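Local coordinates for protein transcriptional regulator, LacI family (Corynebacterium glutamicum, PDB 3H5T) that activates transcription of the inositol phosphate synthase gene in an inositol-dependent manner, binding a palindromic promoter motif to regulate cell wall biogenesis, at residues A[167-172]-A[329-334]; A[71-76]-A[90-95]; A[27-30]-A[35-38]; A[17-22]-A[41-46]; A[183-188]-A[229-234]. One frame throughout, in Å; residues are numbered along the deposited sequence.

Contact 1: A[167-172]-A[329-334]; sequences PFIAPN and GETLLK
Thr331 packs its two branches onto Pro167 and Ile169, joining helix 321-336 to strand 168-171 in the seven-stranded sheet of the periplasmic-binding-protein fold, where helices cover a largely parallel sheet. The evidence is a small, mostly buried interface of 110 Å², with the CA atoms of Pro167 and Thr331 7.8 Å apart. Each branch of the threonine has its own partner. Its methyl, CG2, lies anti to the backbone N and meets the ring of Pro167 at CB, 3.8 Å away. The hydroxyl is turned to the other side, with OG1 beside the backbone N and anti to the carbonyl carbon (chi1 -61°), which brings it alongside the end of Ile169. Ile169 has CG1 beside its own backbone N, and with chi2 at -180° the chain runs out straight to CD1. The side chains of Ile169 and Thr331 slide past each other in opposite directions. The methyl offers the oxygen no hydrogen bond; the polar partner of OG1 is Lys327 O, one turn back in the helix. Ile169 also lies on Lys324 and Ala328 of this helix and on Leu347 of strand 344-352, while Thr331 and Pro167 both rest on Val155 of strand 154-157. In the contact itself, Ile169 CD1 stands 3.8 Å from Thr331 OG1.

Contact 2: A[71-76]-A[90-95]; sequences IGVLLT and DFLAGV
Val95, which reaches Ile71 and Val73 across the contact, also lays CG2 over one face of the Phe91 ring from its own helix, 3.8 Å above the plane and offset toward the rim. The same ring is stacked with Tyr135 and touches Val133, both on strand 132-135, so this aromatic group joins helix 86-98 to the strand beside 70-75. The direct contact is made by aliphatic branches. Val73 has CG1 anti to the backbone N (chi1 180°), and that methyl meets Leu92 CD2 at 4.1 Å, the two side chains crossing at a slant. Its other methyl, CG2, lies 4.4 Å from Val95 CG1. The latter methyl also takes the end of Ile71, whose CD1 is 4.3 Å away, and so serves two strand residues. Strand 71-75 and helix 90-95 run nearly antiparallel, at 162°, with their axes 11.2 Å apart at closest approach. This is the returning arm of a beta-alpha-beta crossover: helix 86-98 leads back along strand 70-75 and into strand 103-108, its parallel neighbour in the sheet. Ile71 also touches Leu332 and Leu333 of helix 321-336, extending the apolar layer beyond the crossover. Every pairing between the two segments is hydrocarbon against hydrocarbon, which implies that shape and exclusion of water, rather than polar bonding, hold this helix on this strand.

Contact 3: A[27-30]-A[35-38]; sequences SNAY and QLSA
The backbones of Asn28 and Gln35 come within 6.4 Å at their CA atoms, and those of Ala29 and Leu36 within 7.3 Å, the two segments running in roughly the same direction. Asn28 lays its amide across the aliphatic part of Gln35: ND2 is 3.8 Å from Gln35 CB. The glutamine chain bends at chi2 (-84°), and its own amide is turned almost perpendicular to that of Asn28, the planes 88° apart. A water joins the two amides, accepting from Asn28 ND2 at 3.0 Å and donating to Gln35 OE1 at 2.5 Å. Segment 27-30 belongs to the second helix of the helix-turn-helix motif, the one that in LacI-family proteins reads the DNA major groove, and segment 35-38 is the link to helix 38-50. On the inner side, Leu36 holds CG between the backbone N and the carbonyl carbon (chi1 41°), directing CD2 at the helix, where it lies 4.0 Å from Ala29 N and 4.2 Å from Ala29 CB. Ala29 in turn rests on Ile44 of helix 38-50, and Leu36 on Arg41. Two residues after Gln35, Ser37 is the N-cap of that helix, its OG making a weak hydrogen bond to Leu40 N.

Contact 4: A[17-22]-A[41-46]; sequences AKLGIS and RQRILD
Leu19 places CG beside its backbone N (chi1 -62°), while Ile21 sets CG1 between the backbone N and the carbonyl carbon (chi1 52°); both side chains thereby converge on Ile44. They join the first helix of the helix-turn-helix motif, 11-19, and the turn after it to helix 38-50, the third helix of the DNA-binding headpiece. Leu19 straddles two residues with its two methyls. CD1 lies 3.9 Å from Ile44 CG1, and CD2 lies 3.8 Å from Arg43 CD. Arg43 offers only its methylene part here: CG is also near the leucine methyl, and the chain then bends at chi3 (-61°). Between the two apolar residues Gly20 has positive phi and forms a Schellman motif, so the chain reverses out of helix 11-19 and presents Ile21 to the same partner as Leu19. Ile44 and Ile21 both touch Val26 of helix 23-31, which shows that the three helices share one small core. On the flank of helix 38-50, Gln42 NE2 donates to Asp46 OD1 at 2.9 Å, approaching from above the carboxylate plane. Within the core, the methyl Ile21 CD1 meets Ile44 CD1 at 3.6 Å.

Contact 5: A[183-188]-A[229-234]; sequences ALIDAG and MEVFIE
The packing of Ile185 and Leu184 against Phe232 joins two neighbouring helices, 178-186 and 221-235, in the C-terminal subdomain of the periplasmic-binding-protein fold. Helix 178-186 leads into strand 192-197, and helix 221-235 into strand 244-247, the parallel neighbour of that strand. Both helices rest on the sheet at a common point, since Leu184, Ile185 and Phe232 all touch Ile192. Phe232 carries the contact. With CG beside the backbone N (chi1 -65°), its ring is carried toward helix 178-186. Phe232 CA and Ile185 CA, the nearest such pair across the segments, are 7.2 Å apart. Two aliphatic side chains meet the ring from different directions. Leu184 comes in at the edge, near the ring plane, where its CD1 lies 4.2 Å from Phe232 CZ. Ile185 comes in obliquely, nearest ring atoms CD1 and CE1; its CG1 is 3.8 Å from Phe232 CD1, and its terminal methyl, Ile185 CD1, is 3.5 Å from Phe232 CD1. The bend of the isoleucine chain at chi2 (-67°) keeps both carbons near the ring. CG1 of Ile185 also approaches Val231 CG1, at 4.3 Å, and Val231 continues the interface on Ala178, Ala181 and Gln182. Ile237, in the loop after helix 221-235, touches both Ile185 and Phe232. The same residues end helix 178-186 in a Schellman motif: Gly188, with phi of 74°, is its C-prime residue, His189 N binds Leu184 O, and Gly188 N binds Ile185 O at 2.8 Å.

Along the chain, contact 3 falls within the span bridged by contact 4, contact 2 follows, and contact 5 lies within the span bridged by contact 1. Contacts 3 and 4, with centres 10 Å apart, build the three-helix DNA-binding headpiece and meet where Ala29 and Leu36 pack on Ile44. Contacts 1 and 2, 11 Å between centres, reach the same seven-stranded sheet and touch where Leu333 CD2 lies 3.9 Å from Ile71 CG2. Contact 5 belongs to the five-stranded subdomain, about 32 Å from contact 1 between centres. The centres of contacts 3 and 5 lie about 68 Å apart, nearest atoms about 53 Å, consistent with a DNA-binding end and far subdomain packing separately.

Contact 1: A[167-172]-A[329-334]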
# COMPACT_ATOMS: atom_id res chain seq x y z
N PRO A 167 -13.12 -11.67 -0.12
CA PRO A 167 -13.27 -10.42 -0.87
C PRO A 167 -11.92 -9.81 -1.23
O PRO A 167 -10.99 -9.84 -0.43
CB PRO A 167 -14.09 -9.56 0.08
CG PRO A 167 -15.06 -10.55 0.60
CD PRO A 167 -14.16 -11.76 0.92
N PHE A 168 -11.83 -9.25 -2.43
CA PHE A 168 -10.59 -8.70 -2.96
C PHE A 168 -10.68 -7.21 -3.34
O PHE A 168 -11.60 -6.80 -4.05
CB PHE A 168 -10.19 -9.57 -4.17
CG PHE A 168 -8.92 -9.13 -4.88
CD1 PHE A 168 -7.68 -9.33 -4.30
CD2 PHE A 168 -8.99 -8.59 -6.16
CE1 PHE A 168 -6.51 -8.98 -4.99
CE2 PHE A 168 -7.83 -8.24 -6.86
CZ PHE A 168 -6.59 -8.44 -6.27
N ILE A 169 -9.71 -6.43 -2.88
CA ILE A 169 -9.66 -4.99 -3.17
C ILE A 169 -8.30 -4.64 -3.77
O ILE A 169 -7.27 -4.82 -3.12
CB ILE A 169 -9.82 -4.14 -1.90
CG1 ILE A 169 -11.10 -4.52 -1.17
CG2 ILE A 169 -9.82 -2.65 -2.26
CD1 ILE A 169 -11.34 -3.72 0.10
N ALA A 170 -8.28 -4.13 -4.99
CA ALA A 170 -7.03 -3.76 -5.64
C ALA A 170 -7.23 -3.06 -6.97
O ALA A 170 -8.31 -3.14 -7.58
CB ALA A 170 -6.16 -4.99 -5.84
N PRO A 171 -6.21 -2.34 -7.44
CA PRO A 171 -6.33 -1.65 -8.73
C PRO A 171 -5.90 -2.67 -9.78
O PRO A 171 -5.35 -3.72 -9.43
CB PRO A 171 -5.32 -0.53 -8.59
CG PRO A 171 -4.22 -1.19 -7.80
CD PRO A 171 -5.01 -1.89 -6.72
N ASN A 172 -6.17 -2.40 -11.06
CA ASN A 172 -5.75 -3.32 -12.11
C ASN A 172 -4.31 -2.90 -12.39
O ASN A 172 -4.06 -1.85 -12.99
CB ASN A 172 -6.62 -3.16 -13.36
CG ASN A 172 -6.18 -4.06 -14.51
OD1 ASN A 172 -6.94 -4.30 -15.45
ND2 ASN A 172 -4.95 -4.56 -14.45
N GLY A 329 -10.67 -2.68 5.72
CA GLY A 329 -11.19 -2.82 7.08
C GLY A 329 -12.71 -2.82 7.13
O GLY A 329 -13.30 -3.62 7.85
N GLU A 330 -13.34 -1.91 6.38
CA GLU A 330 -14.80 -1.84 6.34
C GLU A 330 -15.40 -3.14 5.83
O GLU A 330 -16.35 -3.67 6.40
CB GLU A 330 -15.27 -0.69 5.44
CG GLU A 330 -15.33 0.66 6.13
CD GLU A 330 -16.31 0.66 7.30
OE1 GLU A 330 -16.33 1.66 8.06
OE2 GLU A 330 -17.05 -0.33 7.44
N THR A 331 -14.82 -3.65 4.75
CA THR A 331 -15.29 -4.89 4.17
C THR A 331 -15.19 -5.98 5.22
O THR A 331 -16.11 -6.79 5.37
CB THR A 331 -14.45 -5.26 2.94
OG1 THR A 331 -14.57 -4.23 1.96
CG2 THR A 331 -14.91 -6.57 2.35
N LEU A 332 -14.08 -6.01 5.95
CA LEU A 332 -13.88 -7.02 6.98
C LEU A 332 -14.96 -6.92 8.05
O LEU A 332 -15.64 -7.92 8.35
CB LEU A 332 -12.49 -6.87 7.62
CG LEU A 332 -12.13 -7.92 8.68
CD1 LEU A 332 -12.30 -9.31 8.10
CD2 LEU A 332 -10.70 -7.73 9.16
N LEU A 333 -15.14 -5.73 8.61
CA LEU A 333 -16.15 -5.52 9.64
C LEU A 333 -17.55 -5.92 9.16
O LEU A 333 -18.28 -6.58 9.90
CB LEU A 333 -16.15 -4.07 10.11
CG LEU A 333 -14.86 -3.66 10.83
CD1 LEU A 333 -14.99 -2.24 11.37
CD2 LEU A 333 -14.60 -4.64 11.97
N LYS A 334 -17.92 -5.54 7.94
CA LYS A 334 -19.23 -5.93 7.41
C LYS A 334 -19.34 -7.44 7.30
O LYS A 334 -20.42 -8.00 7.46
CB LYS A 334 -19.48 -5.32 6.04
CG LYS A 334 -19.99 -3.90 6.04
CD LYS A 334 -20.17 -3.43 4.61
CE LYS A 334 -20.82 -2.06 4.56
NZ LYS A 334 -20.09 -1.09 5.41

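Contact 2: A[71-76]-A[90-95]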
# COMPACT_ATOMS: atom_id res chain seq x y z
N ILE A 71 -9.29 -6.89 15.29
CA ILE A 71 -9.07 -7.37 13.92
C ILE A 71 -7.57 -7.38 13.65
O ILE A 71 -6.82 -6.58 14.22
CB ILE A 71 -9.77 -6.48 12.85
CG1 ILE A 71 -9.14 -5.09 12.81
CG2 ILE A 71 -11.27 -6.37 13.16
CD1 ILE A 71 -9.70 -4.19 11.72
N GLY A 72 -7.12 -8.29 12.79
CA GLY A 72 -5.71 -8.37 12.48
C GLY A 72 -5.35 -8.04 11.04
O GLY A 72 -6.22 -7.86 10.18
N VAL A 73 -4.04 -7.94 10.79
CA VAL A 73 -3.52 -7.66 9.46
C VAL A 73 -2.29 -8.54 9.29
O VAL A 73 -1.29 -8.38 9.99
CB VAL A 73 -3.12 -6.18 9.31
CG1 VAL A 73 -2.57 -5.92 7.90
CG2 VAL A 73 -4.32 -5.29 9.57
N LEU A 74 -2.38 -9.49 8.36
CA LEU A 74 -1.28 -10.40 8.11
C LEU A 74 -0.33 -9.74 7.14
O LEU A 74 -0.69 -9.42 6.02
CB LEU A 74 -1.78 -11.72 7.54
CG LEU A 74 -0.70 -12.79 7.42
CD1 LEU A 74 -1.15 -14.06 8.13
CD2 LEU A 74 -0.41 -13.06 5.96
N LEU A 75 0.91 -9.56 7.60
CA LEU A 75 1.94 -8.93 6.80
C LEU A 75 3.03 -9.97 6.53
O LEU A 75 3.64 -10.50 7.46
CB LEU A 75 2.53 -7.73 7.58
CG LEU A 75 3.22 -6.60 6.81
CD1 LEU A 75 2.24 -5.98 5.85
CD2 LEU A 75 3.72 -5.55 7.76
N THR A 76 3.27 -10.27 5.26
CA THR A 76 4.29 -11.24 4.91
C THR A 76 5.66 -10.53 4.84
O THR A 76 6.48 -10.77 3.95
CB THR A 76 3.88 -11.95 3.57
OG1 THR A 76 4.46 -13.25 3.54
CG2 THR A 76 4.32 -11.16 2.35
N ASP A 90 0.25 4.23 4.69
CA ASP A 90 -0.92 4.96 4.23
C ASP A 90 -2.08 3.97 4.16
O ASP A 90 -3.22 4.33 4.44
CB ASP A 90 -0.66 5.58 2.85
CG ASP A 90 0.23 6.82 2.92
OD1 ASP A 90 0.71 7.27 1.85
OD2 ASP A 90 0.44 7.35 4.04
N PHE A 91 -1.77 2.73 3.80
CA PHE A 91 -2.79 1.69 3.74
C PHE A 91 -3.34 1.47 5.14
O PHE A 91 -4.55 1.57 5.36
CB PHE A 91 -2.18 0.38 3.22
CG PHE A 91 -3.10 -0.82 3.36
CD1 PHE A 91 -4.18 -1.00 2.49
CD2 PHE A 91 -2.85 -1.80 4.32
CE1 PHE A 91 -5.00 -2.14 2.58
CE2 PHE A 91 -3.66 -2.94 4.42
CZ PHE A 91 -4.74 -3.11 3.54
N LEU A 92 -2.45 1.20 6.09
CA LEU A 92 -2.83 0.95 7.48
C LEU A 92 -3.59 2.12 8.12
O LEU A 92 -4.44 1.92 8.99
CB LEU A 92 -1.59 0.59 8.32
CG LEU A 92 -0.96 -0.76 7.92
CD1 LEU A 92 0.34 -1.00 8.65
CD2 LEU A 92 -1.95 -1.87 8.21
N ALA A 93 -3.30 3.35 7.69
CA ALA A 93 -4.03 4.50 8.23
C ALA A 93 -5.48 4.27 7.83
O ALA A 93 -6.41 4.51 8.61
CB ALA A 93 -3.51 5.81 7.61
N GLY A 94 -5.66 3.77 6.61
CA GLY A 94 -6.97 3.49 6.09
C GLY A 94 -7.68 2.41 6.88
O GLY A 94 -8.86 2.54 7.16
N VAL A 95 -6.95 1.36 7.24
CA VAL A 95 -7.54 0.28 8.02
C VAL A 95 -7.80 0.77 9.44
O VAL A 95 -8.69 0.28 10.12
CB VAL A 95 -6.61 -0.96 8.11
CG1 VAL A 95 -7.27 -2.05 8.96
CG2 VAL A 95 -6.33 -1.50 6.72

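Contact 3: A[27-30]-A[35-38]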
# COMPACT_ATOMS: atom_id res chain seq x y z
N SER A 27 -17.94 23.87 28.96
CA SER A 27 -17.07 22.87 29.56
C SER A 27 -17.65 22.35 30.88
O SER A 27 -17.71 21.13 31.11
CB SER A 27 -15.68 23.46 29.81
OG SER A 27 -14.78 22.45 30.22
N ASN A 28 -18.10 23.26 31.75
CA ASN A 28 -18.67 22.87 33.03
C ASN A 28 -19.81 21.88 32.82
O ASN A 28 -20.02 20.98 33.62
CB ASN A 28 -19.17 24.10 33.79
CG ASN A 28 -18.03 24.99 34.23
OD1 ASN A 28 -16.89 24.56 34.31
ND2 ASN A 28 -18.34 26.24 34.55
N ALA A 29 -20.55 22.06 31.74
CA ALA A 29 -21.65 21.17 31.43
C ALA A 29 -21.14 19.73 31.38
O ALA A 29 -21.86 18.80 31.71
CB ALA A 29 -22.27 21.56 30.09
N TYR A 30 -19.88 19.57 30.97
CA TYR A 30 -19.26 18.25 30.85
C TYR A 30 -18.44 17.78 32.04
O TYR A 30 -18.54 16.62 32.42
CB TYR A 30 -18.36 18.21 29.60
CG TYR A 30 -19.14 18.21 28.30
CD1 TYR A 30 -19.62 17.02 27.76
CD2 TYR A 30 -19.46 19.40 27.66
CE1 TYR A 30 -20.40 17.01 26.61
CE2 TYR A 30 -20.23 19.41 26.51
CZ TYR A 30 -20.70 18.21 25.99
OH TYR A 30 -21.49 18.20 24.87
N GLN A 35 -21.75 23.44 38.59
CA GLN A 35 -21.51 24.87 38.36
C GLN A 35 -22.63 25.59 37.60
O GLN A 35 -22.57 26.81 37.42
CB GLN A 35 -20.19 25.05 37.59
CG GLN A 35 -18.94 24.74 38.38
CD GLN A 35 -18.47 25.91 39.22
OE1 GLN A 35 -18.06 26.95 38.69
NE2 GLN A 35 -18.54 25.77 40.53
N LEU A 36 -23.63 24.85 37.15
CA LEU A 36 -24.74 25.46 36.42
C LEU A 36 -26.06 24.75 36.68
O LEU A 36 -26.07 23.62 37.17
CB LEU A 36 -24.41 25.50 34.92
CG LEU A 36 -23.75 24.29 34.26
CD1 LEU A 36 -24.61 23.05 34.43
CD2 LEU A 36 -23.51 24.58 32.80
N SER A 37 -27.16 25.40 36.34
CA SER A 37 -28.49 24.81 36.56
C SER A 37 -28.73 23.58 35.69
O SER A 37 -28.12 23.43 34.64
CB SER A 37 -29.57 25.85 36.29
OG SER A 37 -29.51 26.30 34.95
N ALA A 38 -29.63 22.71 36.13
CA ALA A 38 -29.95 21.50 35.38
C ALA A 38 -30.53 21.86 34.01
O ALA A 38 -30.43 21.08 33.06
CB ALA A 38 -30.95 20.66 36.16
O HOH W 1 -16.83 27.67 36.65

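Contact 4: A[17-22]-A[41-46]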
# COMPACT_ATOMS: atom_id res chain seq x y z
N ALA A 17 -20.98 30.10 21.56
CA ALA A 17 -21.42 31.17 20.68
C ALA A 17 -22.88 31.03 20.29
O ALA A 17 -23.63 32.00 20.30
CB ALA A 17 -20.56 31.21 19.42
N LYS A 18 -23.30 29.82 19.94
CA LYS A 18 -24.69 29.61 19.56
C LYS A 18 -25.64 29.91 20.73
O LYS A 18 -26.79 30.28 20.51
CB LYS A 18 -24.89 28.17 19.05
CG LYS A 18 -26.31 27.88 18.59
CD LYS A 18 -26.54 26.38 18.37
CE LYS A 18 -28.03 26.07 18.09
NZ LYS A 18 -28.33 24.60 17.94
N LEU A 19 -25.15 29.75 21.96
CA LEU A 19 -25.99 29.98 23.14
C LEU A 19 -25.69 31.29 23.88
O LEU A 19 -26.31 31.60 24.90
CB LEU A 19 -25.84 28.81 24.10
CG LEU A 19 -26.29 27.45 23.57
CD1 LEU A 19 -25.68 26.35 24.41
CD2 LEU A 19 -27.80 27.38 23.58
N GLY A 20 -24.74 32.06 23.36
CA GLY A 20 -24.41 33.31 24.02
C GLY A 20 -23.81 33.14 25.41
O GLY A 20 -24.00 34.01 26.27
N ILE A 21 -23.12 32.03 25.65
CA ILE A 21 -22.47 31.81 26.94
C ILE A 21 -20.96 31.67 26.72
O ILE A 21 -20.47 31.86 25.60
CB ILE A 21 -23.03 30.55 27.67
CG1 ILE A 21 -22.99 29.32 26.75
CG2 ILE A 21 -24.46 30.81 28.15
CD1 ILE A 21 -23.51 28.05 27.42
N SER A 22 -20.22 31.35 27.77
CA SER A 22 -18.77 31.20 27.65
C SER A 22 -18.36 29.77 27.33
O SER A 22 -19.12 28.83 27.55
CB SER A 22 -18.09 31.65 28.95
OG SER A 22 -18.27 33.05 29.16
N ARG A 41 -27.55 23.06 31.61
CA ARG A 41 -26.69 21.92 31.30
C ARG A 41 -27.36 21.13 30.18
O ARG A 41 -26.72 20.75 29.20
CB ARG A 41 -26.51 21.04 32.53
CG ARG A 41 -25.65 19.82 32.31
CD ARG A 41 -25.47 19.05 33.60
NE ARG A 41 -24.58 17.91 33.41
CZ ARG A 41 -24.92 16.79 32.79
NH1 ARG A 41 -26.15 16.64 32.30
NH2 ARG A 41 -24.03 15.82 32.63
N GLN A 42 -28.66 20.90 30.33
CA GLN A 42 -29.42 20.16 29.34
C GLN A 42 -29.40 20.90 28.00
O GLN A 42 -29.23 20.27 26.95
CB GLN A 42 -30.86 19.97 29.81
CG GLN A 42 -31.58 18.92 29.01
CD GLN A 42 -30.81 17.61 29.02
OE1 GLN A 42 -30.70 16.94 30.05
NE2 GLN A 42 -30.25 17.24 27.86
N ARG A 43 -29.57 22.21 28.03
CA ARG A 43 -29.54 23.01 26.81
C ARG A 43 -28.18 22.90 26.10
O ARG A 43 -28.12 22.78 24.88
CB ARG A 43 -29.84 24.48 27.13
CG ARG A 43 -30.06 25.35 25.90
CD ARG A 43 -30.34 26.78 26.29
NE ARG A 43 -31.54 26.88 27.10
CZ ARG A 43 -32.77 26.72 26.63
NH1 ARG A 43 -32.97 26.45 25.35
NH2 ARG A 43 -33.81 26.83 27.46
N ILE A 44 -27.10 22.95 26.87
CA ILE A 44 -25.76 22.84 26.32
C ILE A 44 -25.57 21.45 25.72
O ILE A 44 -25.02 21.30 24.63
CB ILE A 44 -24.69 23.09 27.41
CG1 ILE A 44 -24.68 24.58 27.78
CG2 ILE A 44 -23.31 22.63 26.93
CD1 ILE A 44 -23.93 24.87 29.04
N LEU A 45 -26.04 20.43 26.43
CA LEU A 45 -25.93 19.06 25.96
C LEU A 45 -26.75 18.80 24.69
O LEU A 45 -26.27 18.15 23.76
CB LEU A 45 -26.37 18.09 27.06
CG LEU A 45 -25.46 18.04 28.29
CD1 LEU A 45 -25.95 16.93 29.22
CD2 LEU A 45 -24.01 17.79 27.86
N ASP A 46 -27.98 19.32 24.64
CA ASP A 46 -28.83 19.13 23.47
C ASP A 46 -28.28 19.90 22.29
O ASP A 46 -28.33 19.42 21.16
CB ASP A 46 -30.26 19.58 23.76
CG ASP A 46 -30.94 18.73 24.82
OD1 ASP A 46 -30.58 17.54 24.97
OD2 ASP A 46 -31.85 19.25 25.49

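Contact 5: A[183-188]-A[229-234]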
# COMPACT_ATOMS: atom_id res chain seq x y z
N ALA A 183 4.60 6.74 -21.05
CA ALA A 183 5.25 8.04 -20.90
C ALA A 183 6.73 7.93 -21.24
O ALA A 183 7.33 8.87 -21.77
CB ALA A 183 5.07 8.55 -19.47
N LEU A 184 7.33 6.78 -20.94
CA LEU A 184 8.74 6.57 -21.23
C LEU A 184 8.95 6.43 -22.73
O LEU A 184 9.92 6.95 -23.28
CB LEU A 184 9.28 5.32 -20.53
CG LEU A 184 9.50 5.39 -19.02
CD1 LEU A 184 10.04 4.07 -18.51
CD2 LEU A 184 10.47 6.53 -18.71
N ILE A 185 8.03 5.72 -23.38
CA ILE A 185 8.11 5.51 -24.82
C ILE A 185 7.87 6.83 -25.56
O ILE A 185 8.53 7.11 -26.57
CB ILE A 185 7.05 4.49 -25.29
CG1 ILE A 185 7.31 3.13 -24.63
CG2 ILE A 185 7.08 4.37 -26.81
CD1 ILE A 185 8.58 2.46 -25.08
N ASP A 186 6.94 7.63 -25.06
CA ASP A 186 6.62 8.91 -25.68
C ASP A 186 7.77 9.90 -25.64
O ASP A 186 7.77 10.89 -26.38
CB ASP A 186 5.38 9.51 -25.02
CG ASP A 186 4.12 8.72 -25.33
OD1 ASP A 186 4.13 7.96 -26.31
OD2 ASP A 186 3.12 8.88 -24.60
N ALA A 187 8.76 9.65 -24.78
CA ALA A 187 9.93 10.53 -24.69
C ALA A 187 11.06 9.91 -25.50
O ALA A 187 12.22 10.31 -25.39
CB ALA A 187 10.35 10.72 -23.24
N GLY A 188 10.72 8.90 -26.31
CA GLY A 188 11.70 8.25 -27.16
C GLY A 188 12.70 7.31 -26.53
O GLY A 188 13.71 7.00 -27.16
N MET A 229 5.93 -4.11 -19.84
CA MET A 229 6.56 -4.81 -20.95
C MET A 229 5.65 -4.88 -22.17
O MET A 229 6.13 -4.89 -23.30
CB MET A 229 6.93 -6.23 -20.52
CG MET A 229 7.93 -6.89 -21.44
SD MET A 229 9.55 -6.12 -21.33
CE MET A 229 10.16 -6.93 -19.89
N GLU A 230 4.33 -4.94 -21.94
CA GLU A 230 3.37 -5.01 -23.04
C GLU A 230 3.35 -3.70 -23.81
O GLU A 230 3.14 -3.68 -25.03
CB GLU A 230 1.97 -5.35 -22.52
CG GLU A 230 1.90 -6.72 -21.84
CD GLU A 230 0.51 -7.10 -21.36
OE1 GLU A 230 -0.14 -6.28 -20.67
OE2 GLU A 230 0.06 -8.23 -21.66
N VAL A 231 3.59 -2.60 -23.11
CA VAL A 231 3.62 -1.29 -23.75
C VAL A 231 4.93 -1.11 -24.51
O VAL A 231 4.98 -0.41 -25.51
CB VAL A 231 3.45 -0.16 -22.71
CG1 VAL A 231 3.64 1.21 -23.37
CG2 VAL A 231 2.06 -0.25 -22.07
N PHE A 232 6.00 -1.74 -24.03
CA PHE A 232 7.29 -1.63 -24.70
C PHE A 232 7.29 -2.46 -25.98
O PHE A 232 7.86 -2.06 -26.99
CB PHE A 232 8.42 -2.10 -23.78
CG PHE A 232 8.61 -1.24 -22.57
CD1 PHE A 232 8.11 0.05 -22.52
CD2 PHE A 232 9.34 -1.71 -21.48
CE1 PHE A 232 8.33 0.86 -21.42
CE2 PHE A 232 9.56 -0.90 -20.36
CZ PHE A 232 9.06 0.39 -20.34
N ILE A 233 6.66 -3.63 -25.92
CA ILE A 233 6.56 -4.53 -27.06
C ILE A 233 5.84 -3.83 -28.21
O ILE A 233 6.27 -3.91 -29.36
CB ILE A 233 5.82 -5.83 -26.68
CG1 ILE A 233 6.76 -6.73 -25.87
CG2 ILE A 233 5.33 -6.55 -27.92
CD1 ILE A 233 6.11 -8.02 -25.39
N GLU A 234 4.74 -3.16 -27.89
CA GLU A 234 3.95 -2.44 -28.89
C GLU A 234 4.77 -1.30 -29.48
O GLU A 234 4.48 -0.82 -30.57
CB GLU A 234 2.68 -1.88 -28.25
CG GLU A 234 1.83 -1.01 -29.18
CD GLU A 234 1.23 -1.79 -30.35
OE1 GLU A 234 2.00 -2.32 -31.18
OE2 GLU A 234 -0.02 -1.86 -30.44